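Local coordinates for hypothetical protein PP-LUZ7_gp033 (Pseudomonas phage LUZ7, PDB 3PF6) that is of unknown function, a small helical phage protein of the DUF6833 family that pairs with a second copy of itself, at residues 8-13 with 53-58. Sequence-based numbering, arbitrary orientation.
Sequences VRPVAQ and VKVMEE
Pro10 sets its ring against Val55 and Met56 (modelled as selenomethionine), successive residues near the C-terminal end of helix 38-58. The ring divides its carbons between them: Pro10 CB lies 3.6 Å from Met56 CG, while CD and CG of the proline share one methyl, with Pro10 CD 4.0 Å from Val55 CG1. That methyl is the branch anti to the Val55 backbone N (chi1 167°), and the two side chains cross at roughly a right angle. In the modelled conformer of Met56, one of two, the chain bends at chi2 and chi3 and its SE comes near Pro10 CB.

Pro10 is the centre of an inverse gamma turn, closed by Val11 N to Arg9 O at 2.7 Å. Beyond the turn, Gln13 NE2 reaches back to Val11 O at 3.1 Å, coming from above the carbonyl plane; that oxygen also forms a hydrogen bond with His49 NE2 of the second subunit. Val8 touches Tyr48 and Pro10 touches Leu52, so this part of the loop follows helix 38-58. With no hydrogen bond between the two segments, their contact is van der Waals packing of a ring against apolar side chains, and no directional bond fixes residues 8-13 to this end of the helix.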
loop_
_atom_site.group_PDB
_atom_site.type_symbol
_atom_site.label_atom_id
_atom_site.label_comp_id
_atom_site.label_asym_id
_atom_site.label_seq_id
_atom_site.Cartn_x
_atom_site.Cartn_y
_atom_site.Cartn_z
ATOM N N VAL A 8 -7.233 -8.359 -0.862
ATOM C CA VAL A 8 -6.142 -8.785 -0.026
ATOM C C VAL A 8 -6.609 -8.613 1.418
ATOM O O VAL A 8 -6.915 -7.506 1.849
ATOM C CB VAL A 8 -4.885 -7.949 -0.278
ATOM C CG1 VAL A 8 -3.718 -8.498 0.511
ATOM C CG2 VAL A 8 -4.494 -7.935 -1.773
ATOM N N ARG A 9 -6.643 -9.710 2.161
ATOM C CA ARG A 9 -7.042 -9.671 3.560
ATOM C C ARG A 9 -5.922 -9.084 4.409
ATOM O O ARG A 9 -4.735 -9.129 4.028
ATOM C CB ARG A 9 -7.417 -11.068 4.040
ATOM C CG ARG A 9 -8.439 -11.756 3.148
ATOM C CD ARG A 9 -9.033 -13.003 3.775
ATOM N NE ARG A 9 -10.145 -13.511 2.979
ATOM C CZ ARG A 9 -10.094 -14.517 2.105
ATOM N NH1 ARG A 9 -8.970 -15.195 1.890
ATOM N NH2 ARG A 9 -11.202 -14.863 1.451
ATOM N N PRO A 10 -6.271 -8.519 5.562
ATOM C CA PRO A 10 -5.306 -7.856 6.418
ATOM C C PRO A 10 -4.435 -8.845 7.249
ATOM O O PRO A 10 -4.416 -8.807 8.491
ATOM C CB PRO A 10 -6.195 -6.975 7.302
ATOM C CG PRO A 10 -7.440 -7.776 7.414
ATOM C CD PRO A 10 -7.654 -8.362 6.071
ATOM N N VAL A 11 -3.739 -9.706 6.515
ATOM C CA VAL A 11 -2.812 -10.685 7.017
ATOM C C VAL A 11 -1.577 -10.664 6.126
ATOM O O VAL A 11 -1.603 -10.186 4.999
ATOM C CB VAL A 11 -3.383 -12.098 6.992
ATOM C CG1 VAL A 11 -4.666 -12.135 7.855
ATOM C CG2 VAL A 11 -3.636 -12.579 5.564
ATOM N N ALA A 12 -0.488 -11.190 6.664
ATOM C CA ALA A 12 0.750 -11.296 5.907
ATOM C C ALA A 12 0.571 -12.081 4.613
ATOM O O ALA A 12 -0.136 -13.114 4.575
ATOM C CB ALA A 12 1.819 -11.950 6.785
ATOM N N GLN A 13 1.234 -11.592 3.573
ATOM C CA GLN A 13 1.144 -12.148 2.236
ATOM C C GLN A 13 2.480 -12.742 1.864
ATOM O O GLN A 13 3.468 -12.039 1.777
ATOM C CB GLN A 13 0.762 -11.102 1.246
ATOM C CG GLN A 13 -0.564 -10.396 1.586
ATOM C CD GLN A 13 -1.738 -11.271 1.369
ATOM O OE1 GLN A 13 -1.907 -11.781 0.247
ATOM N NE2 GLN A 13 -2.584 -11.452 2.397
ATOM N N VAL A 53 -6.087 0.360 6.847
ATOM C CA VAL A 53 -6.394 0.698 8.234
ATOM C C VAL A 53 -7.898 0.550 8.461
ATOM O O VAL A 53 -8.298 0.034 9.489
ATOM C CB VAL A 53 -5.942 2.130 8.594
ATOM C CG1 VAL A 53 -6.592 2.601 9.890
ATOM C CG2 VAL A 53 -4.405 2.214 8.650
ATOM N N LYS A 54 -8.713 1.012 7.518
ATOM C CA LYS A 54 -10.178 0.940 7.655
ATOM C C LYS A 54 -10.631 -0.517 7.673
ATOM O O LYS A 54 -11.437 -0.898 8.502
ATOM C CB LYS A 54 -10.846 1.746 6.554
ATOM C CG LYS A 54 -12.370 1.788 6.584
ATOM C CD LYS A 54 -12.875 2.582 5.368
ATOM C CE LYS A 54 -14.394 2.629 5.248
ATOM N NZ LYS A 54 -14.778 3.437 4.031
ATOM N N VAL A 55 -10.110 -1.330 6.756
ATOM C CA VAL A 55 -10.441 -2.767 6.722
ATOM C C VAL A 55 -10.104 -3.451 8.044
ATOM O O VAL A 55 -10.910 -4.216 8.592
ATOM C CB VAL A 55 -9.752 -3.474 5.550
ATOM C CG1 VAL A 55 -9.830 -5.010 5.714
ATOM C CG2 VAL A 55 -10.360 -3.022 4.226
HETATM N N MSE A 56 -8.905 -3.195 8.558
HETATM C CA MSE A 56 -8.469 -3.780 9.835
HETATM C C MSE A 56 -9.351 -3.363 10.990
HETATM O O MSE A 56 -9.734 -4.202 11.828
HETATM C CB MSE A 56 -7.014 -3.398 10.158
HETATM C CG MSE A 56 -6.018 -4.526 9.975
HETATM SE SE MSE A 56 -6.162 -6.080 11.205
HETATM C CE MSE A 56 -6.575 -5.167 12.908
ATOM N N GLU A 57 -9.681 -2.074 11.040
ATOM C CA GLU A 57 -10.500 -1.511 12.117
ATOM C C GLU A 57 -11.918 -2.042 12.107
ATOM O O GLU A 57 -12.503 -2.236 13.182
ATOM C CB GLU A 57 -10.552 0.013 12.017
ATOM C CG GLU A 57 -9.251 0.701 12.460
ATOM C CD GLU A 57 -9.259 2.232 12.255
ATOM O OE1 GLU A 57 -10.145 2.754 11.525
ATOM O OE2 GLU A 57 -8.380 2.914 12.842
ATOM N N GLU A 58 -12.472 -2.266 10.918
ATOM C CA GLU A 58 -13.879 -2.659 10.773
ATOM C C GLU A 58 -14.093 -4.137 11.106
ATOM O O GLU A 58 -15.193 -4.527 11.510
ATOM C CB GLU A 58 -14.401 -2.325 9.365
#